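Local coordinates for protein coclaurine N-methyltransferase (Coptis japonica, PDB 6GKV) that probably transfers a methyl group from S-adenosyl-L-methionine to the ring nitrogen of coclaurine and related tetrahydroisoquinolines in plant alkaloid biosynthesis, at residues C132-L137 with K160-E165; R149-T154 with E176-D181; H185-T190 with S214-K219. All coordinates share one frame; numbering follows the deposited sequence.

Contact 1: C132-L137 with K160-E165; sequences CGQGAL and KEYIEE. With SAH (S-adenosyl-L-homocysteine), chain C.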
loop_
_atom_site.group_PDB
_atom_site.type_symbol
_atom_site.label_atom_id
_atom_site.label_comp_id
_atom_site.label_asym_id
_atom_site.label_seq_id
_atom_site.Cartn_x
_atom_site.Cartn_y
_atom_site.Cartn_z
ATOM N N CYS A 132 -1.194 -24.671 -10.583
ATOM C CA CYS A 132 0.143 -25.052 -11.013
ATOM C C CYS A 132 0.462 -24.949 -12.507
ATOM O O CYS A 132 1.623 -25.140 -12.909
ATOM C CB CYS A 132 0.382 -26.490 -10.576
ATOM S SG CYS A 132 -0.776 -27.610 -11.349
ATOM N N GLY A 133 -0.551 -24.696 -13.334
ATOM C CA GLY A 133 -0.350 -24.672 -14.775
ATOM C C GLY A 133 0.152 -26.009 -15.294
ATOM O O GLY A 133 -0.419 -27.052 -14.989
ATOM N N GLN A 134 1.228 -25.982 -16.072
ATOM C CA GLN A 134 1.881 -27.212 -16.504
ATOM C C GLN A 134 3.049 -27.572 -15.586
ATOM O O GLN A 134 3.977 -28.278 -15.983
ATOM C CB GLN A 134 2.349 -27.093 -17.950
ATOM C CG GLN A 134 1.213 -27.167 -18.954
ATOM C CD GLN A 134 0.347 -25.918 -18.956
ATOM O OE1 GLN A 134 0.827 -24.818 -18.677
ATOM N NE2 GLN A 134 -0.939 -26.085 -19.262
ATOM N N GLY A 135 2.997 -27.069 -14.357
ATOM C CA GLY A 135 3.899 -27.509 -13.312
ATOM C C GLY A 135 5.343 -27.077 -13.422
ATOM O O GLY A 135 6.215 -27.718 -12.831
ATOM N N ALA A 136 5.595 -25.994 -14.160
ATOM C CA ALA A 136 6.937 -25.428 -14.276
ATOM C C ALA A 136 7.604 -25.300 -12.905
ATOM O O ALA A 136 8.780 -25.669 -12.735
ATOM C CB ALA A 136 6.881 -24.087 -14.960
ATOM N N LEU A 137 6.839 -24.816 -11.925
ATOM C CA LEU A 137 7.358 -24.634 -10.565
ATOM C C LEU A 137 7.397 -25.940 -9.778
ATOM O O LEU A 137 8.382 -26.223 -9.099
ATOM C CB LEU A 137 6.526 -23.603 -9.807
ATOM C CG LEU A 137 6.913 -23.270 -8.361
ATOM C CD1 LEU A 137 8.354 -22.732 -8.243
ATOM C CD2 LEU A 137 5.914 -22.271 -7.793
ATOM N N LYS A 160 -3.234 -31.736 -14.920
ATOM C CA LYS A 160 -2.942 -32.939 -14.148
ATOM C C LYS A 160 -2.324 -34.017 -15.034
ATOM O O LYS A 160 -1.460 -34.794 -14.584
ATOM C CB LYS A 160 -4.217 -33.470 -13.491
ATOM C CG LYS A 160 -4.007 -34.607 -12.500
ATOM C CD LYS A 160 -5.337 -35.258 -12.147
ATOM C CE LYS A 160 -5.246 -36.123 -10.902
ATOM N NZ LYS A 160 -4.180 -37.146 -11.015
ATOM N N GLU A 161 -2.774 -34.063 -16.293
ATOM C CA GLU A 161 -2.193 -34.927 -17.343
ATOM C C GLU A 161 -0.680 -34.856 -17.376
ATOM O O GLU A 161 0.031 -35.791 -17.016
ATOM C CB GLU A 161 -2.696 -34.494 -18.729
ATOM C CG GLU A 161 -4.008 -35.098 -19.262
ATOM C CD GLU A 161 -4.223 -36.545 -18.861
ATOM O OE1 GLU A 161 -3.262 -37.350 -18.909
ATOM O OE2 GLU A 161 -5.375 -36.894 -18.523
ATOM N N TYR A 162 -0.215 -33.686 -17.783
ATOM C CA TYR A 162 1.154 -33.487 -18.193
ATOM C C TYR A 162 2.134 -33.640 -17.045
ATOM O O TYR A 162 3.266 -34.104 -17.239
ATOM C CB TYR A 162 1.310 -32.104 -18.835
ATOM C CG TYR A 162 2.742 -31.809 -19.166
ATOM C CD1 TYR A 162 3.346 -32.402 -20.257
ATOM C CD2 TYR A 162 3.497 -30.954 -18.374
ATOM C CE1 TYR A 162 4.660 -32.149 -20.563
ATOM C CE2 TYR A 162 4.814 -30.698 -18.668
ATOM C CZ TYR A 162 5.395 -31.301 -19.765
ATOM O OH TYR A 162 6.716 -31.043 -20.068
ATOM N N ILE A 163 1.717 -33.260 -15.845
ATOM C CA ILE A 163 2.671 -33.216 -14.751
ATOM C C ILE A 163 2.998 -34.633 -14.300
ATOM O O ILE A 163 4.160 -35.025 -14.283
ATOM C CB ILE A 163 2.143 -32.360 -13.588
ATOM C CG1 ILE A 163 2.164 -30.889 -14.014
ATOM C CG2 ILE A 163 3.011 -32.532 -12.373
ATOM C CD1 ILE A 163 1.324 -29.975 -13.165
ATOM N N GLU A 164 1.972 -35.410 -13.984
ATOM C CA GLU A 164 2.172 -36.764 -13.498
ATOM C C GLU A 164 3.029 -37.587 -14.459
ATOM O O GLU A 164 3.894 -38.361 -14.038
ATOM C CB GLU A 164 0.817 -37.434 -13.263
ATOM C CG GLU A 164 0.064 -36.813 -12.093
ATOM C CD GLU A 164 -1.178 -37.583 -11.697
ATOM O OE1 GLU A 164 -1.700 -38.356 -12.532
ATOM O OE2 GLU A 164 -1.619 -37.416 -10.536
ATOM N N GLU A 165 2.803 -37.393 -15.753
ATOM C CA GLU A 165 3.551 -38.117 -16.765
ATOM C C GLU A 165 4.997 -37.634 -16.844
ATOM O O GLU A 165 5.939 -38.436 -16.806
ATOM C CB GLU A 165 2.855 -37.978 -18.115
ATOM C CG GLU A 165 1.374 -38.331 -18.040
ATOM C CD GLU A 165 0.928 -39.274 -19.136
ATOM O OE1 GLU A 165 1.586 -39.296 -20.199
ATOM O OE2 GLU A 165 -0.075 -39.996 -18.931
HETATM N N SAH C . 0.763 -21.043 -12.108
HETATM C CA SAH C . 0.992 -21.512 -13.468
HETATM C CB SAH C . -0.113 -21.037 -14.400
HETATM C CG SAH C . -0.715 -19.672 -14.081
HETATM S SD SAH C . -2.166 -19.339 -15.118
HETATM C C SAH C . 2.337 -21.050 -14.006
HETATM O O SAH C . 2.915 -20.135 -13.418
HETATM O OXT SAH C . 2.852 -21.564 -15.014
HETATM C "C5'" SAH C . -3.346 -19.650 -13.775
HETATM C "C4'" SAH C . -3.400 -21.106 -13.298
HETATM O "O4'" SAH C . -4.382 -21.258 -12.283
HETATM C "C3'" SAH C . -3.773 -22.078 -14.409
HETATM O "O3'" SAH C . -3.054 -23.271 -14.226
HETATM C "C2'" SAH C . -5.230 -22.398 -14.186
HETATM O "O2'" SAH C . -5.472 -23.719 -14.603
HETATM C "C1'" SAH C . -5.356 -22.218 -12.674
HETATM N N9 SAH C . -6.713 -21.815 -12.241
HETATM C C8 SAH C . -7.484 -20.767 -12.697
HETATM N N7 SAH C . -8.661 -20.772 -12.019
HETATM C C5 SAH C . -8.653 -21.810 -11.137
HETATM C C6 SAH C . -9.587 -22.287 -10.209
HETATM N N6 SAH C . -10.772 -21.690 -10.053
HETATM N N1 SAH C . -9.276 -23.397 -9.446
HETATM C C2 SAH C . -8.056 -24.032 -9.606
HETATM N N3 SAH C . -7.139 -23.557 -10.521
HETATM C C4 SAH C . -7.436 -22.469 -11.274
#
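Ile-163 reaches from helix 157-168 into the curve of the loop 132-135, and its CD1 methyl is the tip of the wedge. CD1 lies 3.6 Å from Cys-132 SG and 3.6 Å from Gly-135 N, so one methyl group meets both ends of the tight turn. The CG1 branch stands anti to the carbonyl carbon (chi1 -71°) and continues extended, which carries CD1 forward, while CG2 turns to Val-177 of strand 176-179. Tyr-162, the residue before it on the helix, has its CG anti to the backbone N (chi1 175°) and offers the rim of its ring. Gln-134 O lies in the ring plane, 3.6 Å from Tyr-162 CD2, an edge contact and not a stack. Ile-163 CG1 comes to 3.7 Å from the same Gln-134 O, which meets both a ring edge and an aliphatic branch.

The turn is type II' from Cys-132 to Gly-135, closed by Gly-135 N donating to Cys-132 O at 2.8 Å. With Gly-131 it forms the glycine-rich loop of the Rossmann-like methyltransferase fold, consistent with a GxGxxA motif, and Gly-135 is the N-cap residue of helix 136-143. Both turn glycines have positive phi: a CB on Gly-135 would clash with Ile-163 CG1, and one on Gly-133 would run into the homocysteine CA of SAH. On that ligand side Gly-133 N approaches SAH O3' to 3.0 Å. An alanine in place of Ile-163 would remove both branches and is likely to open a gap between helix, turn and strand 176-179, leaving Cys-132 SG and Val-177 without this neighbour. Helix 79-85 packs on Gln-134 and Tyr-162 through Ile-79.

Contact 2: R149-T154 with E176-D181; sequences RVTAVT and EVKLAD. With SAH (S-adenosyl-L-homocysteine), chain C.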
loop_
_atom_site.group_PDB
_atom_site.type_symbol
_atom_site.label_atom_id
_atom_site.label_comp_id
_atom_site.label_asym_id
_atom_site.label_seq_id
_atom_site.Cartn_x
_atom_site.Cartn_y
_atom_site.Cartn_z
ATOM N N ARG A 149 8.250 -32.526 -0.833
ATOM C CA ARG A 149 7.128 -33.310 -1.336
ATOM C C ARG A 149 6.113 -32.329 -1.902
ATOM O O ARG A 149 5.188 -31.878 -1.225
ATOM C CB ARG A 149 6.577 -34.208 -0.217
ATOM C CG ARG A 149 5.155 -34.753 -0.315
ATOM C CD ARG A 149 4.670 -35.168 1.102
ATOM N NE ARG A 149 5.175 -34.289 2.169
ATOM C CZ ARG A 149 6.253 -34.523 2.928
ATOM N NH1 ARG A 149 6.974 -35.625 2.757
ATOM N NH2 ARG A 149 6.624 -33.641 3.852
ATOM N N VAL A 150 6.342 -31.966 -3.158
ATOM C CA VAL A 150 5.561 -30.922 -3.779
ATOM C C VAL A 150 4.179 -31.440 -4.095
ATOM O O VAL A 150 4.023 -32.587 -4.528
ATOM C CB VAL A 150 6.249 -30.393 -5.050
ATOM C CG1 VAL A 150 7.560 -29.776 -4.696
ATOM C CG2 VAL A 150 6.489 -31.525 -6.016
ATOM N N THR A 151 3.176 -30.599 -3.857
ATOM C CA THR A 151 1.797 -30.926 -4.214
ATOM C C THR A 151 1.180 -29.878 -5.148
ATOM O O THR A 151 1.066 -28.703 -4.800
ATOM C CB THR A 151 0.916 -31.060 -2.965
ATOM O OG1 THR A 151 1.566 -31.905 -1.995
ATOM C CG2 THR A 151 -0.451 -31.628 -3.351
ATOM N N ALA A 152 0.777 -30.303 -6.338
ATOM C CA ALA A 152 0.227 -29.371 -7.312
ATOM C C ALA A 152 -1.301 -29.425 -7.332
ATOM O O ALA A 152 -1.874 -30.499 -7.296
ATOM C CB ALA A 152 0.794 -29.668 -8.688
ATOM N N VAL A 153 -1.969 -28.275 -7.379
ATOM C CA VAL A 153 -3.432 -28.287 -7.440
ATOM C C VAL A 153 -4.000 -27.574 -8.665
ATOM O O VAL A 153 -3.724 -26.403 -8.892
ATOM C CB VAL A 153 -4.055 -27.649 -6.196
ATOM C CG1 VAL A 153 -5.565 -27.770 -6.268
ATOM C CG2 VAL A 153 -3.540 -28.321 -4.954
ATOM N N THR A 154 -4.819 -28.292 -9.430
ATOM C CA THR A 154 -5.395 -27.778 -10.670
ATOM C C THR A 154 -6.847 -28.194 -10.829
ATOM O O THR A 154 -7.229 -29.234 -10.338
ATOM C CB THR A 154 -4.641 -28.295 -11.887
ATOM O OG1 THR A 154 -3.235 -28.177 -11.664
ATOM C CG2 THR A 154 -4.999 -27.476 -13.069
ATOM N N GLU A 176 3.132 -34.828 -6.431
ATOM C CA GLU A 176 1.778 -35.320 -6.290
ATOM C C GLU A 176 0.835 -34.253 -6.858
ATOM O O GLU A 176 1.047 -33.061 -6.617
ATOM C CB GLU A 176 1.483 -35.615 -4.824
ATOM C CG GLU A 176 0.021 -35.628 -4.462
ATOM C CD GLU A 176 -0.190 -35.743 -2.968
ATOM O OE1 GLU A 176 0.778 -36.085 -2.257
ATOM O OE2 GLU A 176 -1.320 -35.489 -2.507
ATOM N N VAL A 177 -0.175 -34.655 -7.630
ATOM C CA VAL A 177 -1.076 -33.677 -8.243
ATOM C C VAL A 177 -2.550 -33.952 -7.962
ATOM O O VAL A 177 -3.028 -35.075 -8.136
ATOM C CB VAL A 177 -0.893 -33.621 -9.766
ATOM C CG1 VAL A 177 -1.692 -32.463 -10.352
ATOM C CG2 VAL A 177 0.574 -33.496 -10.124
ATOM N N LYS A 178 -3.271 -32.912 -7.552
ATOM C CA LYS A 178 -4.684 -33.033 -7.184
ATOM C C LYS A 178 -5.586 -32.242 -8.127
ATOM O O LYS A 178 -5.296 -31.082 -8.425
ATOM C CB LYS A 178 -4.916 -32.539 -5.747
ATOM C CG LYS A 178 -3.984 -33.104 -4.691
ATOM C CD LYS A 178 -4.457 -32.690 -3.292
ATOM C CE LYS A 178 -3.764 -33.485 -2.188
ATOM N NZ LYS A 178 -3.766 -34.954 -2.455
ATOM N N LEU A 179 -6.691 -32.844 -8.572
ATOM C CA LEU A 179 -7.633 -32.116 -9.417
ATOM C C LEU A 179 -8.801 -31.545 -8.598
ATOM O O LEU A 179 -9.653 -32.295 -8.115
ATOM C CB LEU A 179 -8.150 -33.017 -10.534
ATOM C CG LEU A 179 -8.826 -32.345 -11.732
ATOM C CD1 LEU A 179 -7.807 -31.733 -12.700
ATOM C CD2 LEU A 179 -9.705 -33.356 -12.421
ATOM N N ALA A 180 -8.834 -30.218 -8.446
ATOM C CA ALA A 180 -9.817 -29.556 -7.578
ATOM C C ALA A 180 -10.138 -28.124 -7.994
ATOM O O ALA A 180 -9.285 -27.422 -8.530
ATOM C CB ALA A 180 -9.325 -29.557 -6.134
ATOM N N ASP A 181 -11.375 -27.697 -7.740
ATOM C CA ASP A 181 -11.735 -26.291 -7.857
ATOM C C ASP A 181 -11.307 -25.636 -6.545
ATOM O O ASP A 181 -11.821 -25.962 -5.477
ATOM C CB ASP A 181 -13.235 -26.109 -8.130
ATOM C CG ASP A 181 -13.655 -24.637 -8.230
ATOM O OD1 ASP A 181 -12.811 -23.771 -8.536
ATOM O OD2 ASP A 181 -14.846 -24.338 -8.010
HETATM N N SAH C . 0.763 -21.043 -12.108
HETATM C CA SAH C . 0.992 -21.512 -13.468
HETATM C CB SAH C . -0.113 -21.037 -14.400
HETATM C CG SAH C . -0.715 -19.672 -14.081
HETATM S SD SAH C . -2.166 -19.339 -15.118
HETATM C C SAH C . 2.337 -21.050 -14.006
HETATM O O SAH C . 2.915 -20.135 -13.418
HETATM O OXT SAH C . 2.852 -21.564 -15.014
HETATM C "C5'" SAH C . -3.346 -19.650 -13.775
HETATM C "C4'" SAH C . -3.400 -21.106 -13.298
HETATM O "O4'" SAH C . -4.382 -21.258 -12.283
HETATM C "C3'" SAH C . -3.773 -22.078 -14.409
HETATM O "O3'" SAH C . -3.054 -23.271 -14.226
HETATM C "C2'" SAH C . -5.230 -22.398 -14.186
HETATM O "O2'" SAH C . -5.472 -23.719 -14.603
HETATM C "C1'" SAH C . -5.356 -22.218 -12.674
HETATM N N9 SAH C . -6.713 -21.815 -12.241
HETATM C C8 SAH C . -7.484 -20.767 -12.697
HETATM N N7 SAH C . -8.661 -20.772 -12.019
HETATM C C5 SAH C . -8.653 -21.810 -11.137
HETATM C C6 SAH C . -9.587 -22.287 -10.209
HETATM N N6 SAH C . -10.772 -21.690 -10.053
HETATM N N1 SAH C . -9.276 -23.397 -9.446
HETATM C C2 SAH C . -8.056 -24.032 -9.606
HETATM N N3 SAH C . -7.139 -23.557 -10.521
HETATM C C4 SAH C . -7.436 -22.469 -11.274
#
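This is a parallel strand pairing at one margin of the Rossmann-like sheet: strand 149-154 lies beside 176-179, the outermost strand on this side within the chain, and helix 157-168 makes the crossover of the beta-alpha-beta unit. The segment axes approach to 4.6 Å, their directions 22° apart. Five backbone hydrogen bonds alternate across the gap, from Glu-176 N to Val-150 O through to Ala-180 N to Thr-154 O at 2.7 Å. The central one, Lys-178 N to Ala-152 O, is almost straight (173° at the hydrogen).

On one face Ala-152 CB meets Val-177 CG1 at 4.1 Å, where helix 157-168 packs on Val-177 and helix 136-143 on Ala-152. On the other, the aliphatic part of Lys-178 passes slantwise over Thr-151, its CE 4.0 Å from Thr-151 CG2, a methyl that chi1 (-48°) sets anti to the backbone N. The bend at chi4 brings Lys-178 NZ to Glu-176 OE2 in a salt bridge of 2.5 Å.

Past the strand, Asp-181 OD1 accepts from SAH N6 at 3.3 Å. A carboxylate accepting a hydrogen bond from the adenine amino group is consistent with this loop reading that group, with weak bonds to Thr-183 and Thr-184 probably steadying the acid.

Contact 3: H185-T190 with S214-K219; sequences HEMAET and SEWISK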
loop_
_atom_site.group_PDB
_atom_site.type_symbol
_atom_site.label_atom_id
_atom_site.label_comp_id
_atom_site.label_asym_id
_atom_site.label_seq_id
_atom_site.Cartn_x
_atom_site.Cartn_y
_atom_site.Cartn_z
ATOM N N HIS A 185 -12.613 -26.127 -2.906
ATOM C CA HIS A 185 -11.890 -27.245 -2.321
ATOM C C HIS A 185 -11.598 -27.030 -0.836
ATOM O O HIS A 185 -11.057 -26.002 -0.422
ATOM C CB HIS A 185 -10.583 -27.528 -3.070
ATOM C CG HIS A 185 -9.903 -28.785 -2.613
ATOM N ND1 HIS A 185 -10.377 -30.037 -2.922
ATOM C CD2 HIS A 185 -8.808 -28.970 -1.835
ATOM C CE1 HIS A 185 -9.593 -30.952 -2.366
ATOM N NE2 HIS A 185 -8.639 -30.329 -1.704
ATOM N N GLU A 186 -11.981 -28.014 -0.037
ATOM C CA GLU A 186 -11.531 -28.078 1.337
ATOM C C GLU A 186 -10.577 -29.257 1.451
ATOM O O GLU A 186 -10.693 -30.225 0.709
ATOM C CB GLU A 186 -12.710 -28.214 2.310
ATOM C CG GLU A 186 -13.679 -27.020 2.328
ATOM C CD GLU A 186 -13.110 -25.768 3.015
ATOM O OE1 GLU A 186 -11.894 -25.724 3.311
ATOM O OE2 GLU A 186 -13.891 -24.818 3.260
ATOM N N MET A 187 -9.614 -29.158 2.354
ATOM C CA MET A 187 -8.676 -30.243 2.584
ATOM C C MET A 187 -8.091 -30.086 3.973
ATOM O O MET A 187 -7.838 -28.965 4.425
ATOM C CB MET A 187 -7.567 -30.269 1.520
ATOM C CG MET A 187 -6.665 -29.050 1.488
ATOM S SD MET A 187 -5.397 -29.136 0.200
ATOM C CE MET A 187 -4.568 -30.650 0.663
ATOM N N ALA A 188 -7.898 -31.210 4.655
ATOM C CA ALA A 188 -7.446 -31.201 6.037
ATOM C C ALA A 188 -5.934 -31.382 6.129
ATOM O O ALA A 188 -5.391 -31.629 7.210
ATOM C CB ALA A 188 -8.162 -32.282 6.831
ATOM N N GLU A 189 -5.254 -31.260 4.995
ATOM C CA GLU A 189 -3.801 -31.322 4.987
ATOM C C GLU A 189 -3.204 -29.931 5.219
ATOM O O GLU A 189 -3.934 -28.940 5.283
ATOM C CB GLU A 189 -3.301 -31.923 3.683
ATOM C CG GLU A 189 -2.630 -33.262 3.872
ATOM C CD GLU A 189 -2.024 -33.785 2.594
ATOM O OE1 GLU A 189 -1.949 -33.013 1.614
ATOM O OE2 GLU A 189 -1.619 -34.965 2.573
ATOM N N THR A 190 -1.881 -29.861 5.340
ATOM C CA THR A 190 -1.220 -28.649 5.820
ATOM C C THR A 190 0.268 -28.608 5.427
ATOM O O THR A 190 0.986 -29.596 5.618
ATOM C CB THR A 190 -1.393 -28.548 7.339
ATOM O OG1 THR A 190 -2.703 -28.044 7.622
ATOM C CG2 THR A 190 -0.403 -27.623 7.932
ATOM N N SER A 214 -4.890 -19.860 4.356
ATOM C CA SER A 214 -4.125 -19.730 5.599
ATOM C C SER A 214 -4.338 -20.956 6.473
ATOM O O SER A 214 -3.444 -21.360 7.214
ATOM C CB SER A 214 -4.511 -18.461 6.366
ATOM O OG SER A 214 -5.826 -18.550 6.886
ATOM N N GLU A 215 -5.523 -21.554 6.358
ATOM C CA GLU A 215 -5.859 -22.764 7.110
ATOM C C GLU A 215 -5.016 -23.944 6.627
ATOM O O GLU A 215 -4.873 -24.935 7.340
ATOM C CB GLU A 215 -7.352 -23.081 6.991
ATOM C CG GLU A 215 -8.262 -22.029 7.632
ATOM C CD GLU A 215 -9.745 -22.247 7.339
ATOM O OE1 GLU A 215 -10.091 -23.242 6.660
ATOM O OE2 GLU A 215 -10.564 -21.419 7.794
ATOM N N TRP A 216 -4.450 -23.813 5.426
ATOM C CA TRP A 216 -3.552 -24.817 4.858
ATOM C C TRP A 216 -2.072 -24.543 5.131
ATOM O O TRP A 216 -1.205 -25.301 4.682
ATOM C CB TRP A 216 -3.759 -24.916 3.353
ATOM C CG TRP A 216 -5.143 -25.239 2.948
ATOM C CD1 TRP A 216 -6.089 -25.852 3.701
ATOM C CD2 TRP A 216 -5.753 -24.954 1.693
ATOM N NE1 TRP A 216 -7.251 -25.975 2.995
ATOM C CE2 TRP A 216 -7.072 -25.425 1.740
ATOM C CE3 TRP A 216 -5.309 -24.341 0.506
ATOM C CZ2 TRP A 216 -7.959 -25.320 0.674
ATOM C CZ3 TRP A 216 -6.189 -24.225 -0.556
ATOM C CH2 TRP A 216 -7.497 -24.710 -0.464
ATOM N N ILE A 217 -1.781 -23.463 5.853
ATOM C CA ILE A 217 -0.400 -23.129 6.202
ATOM C C ILE A 217 -0.009 -23.831 7.502
ATOM O O ILE A 217 -0.757 -23.783 8.475
ATOM C CB ILE A 217 -0.187 -21.605 6.375
ATOM C CG1 ILE A 217 -0.468 -20.839 5.083
ATOM C CG2 ILE A 217 1.243 -21.303 6.789
ATOM C CD1 ILE A 217 -0.251 -19.316 5.211
ATOM N N SER A 218 1.151 -24.487 7.508
ATOM C CA SER A 218 1.680 -25.099 8.720
ATOM C C SER A 218 2.104 -24.011 9.673
ATOM O O SER A 218 2.241 -22.853 9.274
ATOM C CB SER A 218 2.877 -26.019 8.423
ATOM O OG SER A 218 2.509 -27.169 7.685
ATOM N N LYS A 219 2.300 -24.381 10.933
ATOM C CA LYS A 219 2.964 -23.492 11.867
ATOM C C LYS A 219 4.302 -23.093 11.269
ATOM O O LYS A 219 5.036 -23.947 10.757
ATOM C CB LYS A 219 3.142 -24.163 13.231
ATOM C CG LYS A 219 2.776 -23.295 14.434
ATOM C CD LYS A 219 3.079 -24.049 15.727
ATOM C CE LYS A 219 3.317 -23.139 16.927
ATOM N NZ LYS A 219 3.559 -23.981 18.164
#
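Met-187 sits over the indole of Trp-216 in a Met-aromatic contact, where the connection leading to strand 191-197 of the Rossmann-like sheet packs on the end of helix 206-215 and the start of strand 217-218. The CH-pi part is made by Met-187 CG, which stands 3.8 Å from the centroid of the five-membered ring and 24° off its normal. Met-187 SD lies over the same ring, 4.5 Å from that centroid. Having CG between the backbone N and the carbonyl carbon (chi1 63°) places both atoms above the indole, and the two side chains cross at about a right angle.

Backbone atoms make a second set of contacts. His-185 O lies at the indole edge, in its plane, 3.4 Å from Trp-216 CZ2. Between the backbones, Thr-190 CA points its hydrogen to Trp-216 O at 3.5 Å, a weak CA-H...O contact, and Tyr-191 makes backbone hydrogen bonds with Trp-216 and Ser-218.

Glu-186 OE1 and Glu-215 OE1, like charges, are 4.5 Å apart at the exposed margin, which would probably disfavour closer approach. Ile-194 of strand 191-197 also packs on the Trp-216 side chain.

Within the loop, Thr-190 OG1 donates to Glu-189 O at 2.8 Å, from above the carbonyl plane.

In the fold
Contacts 1 and 2 interlock along the chain, their segments alternating from 132 to 181, and their centres are 9 Å apart. Helix 157-168 supplies one side of contact 1 and is the crossover that joins the strands of contact 2; Ile-163 CG2 touches Val-177 CG2 at 3.5 Å. Both line the SAH site, contact 1 at the ribose and homocysteine, contact 2 at the adenine. Contact 3 follows in series, its centre 13 Å from that of contact 2 and 21 Å from that of contact 1. Packing of Ala-180 CB on His-185 ND1 (3.4 Å) joins it to contact 2. It ties the loop before strand 191-197 to the end of helix 206-215, away from SAH.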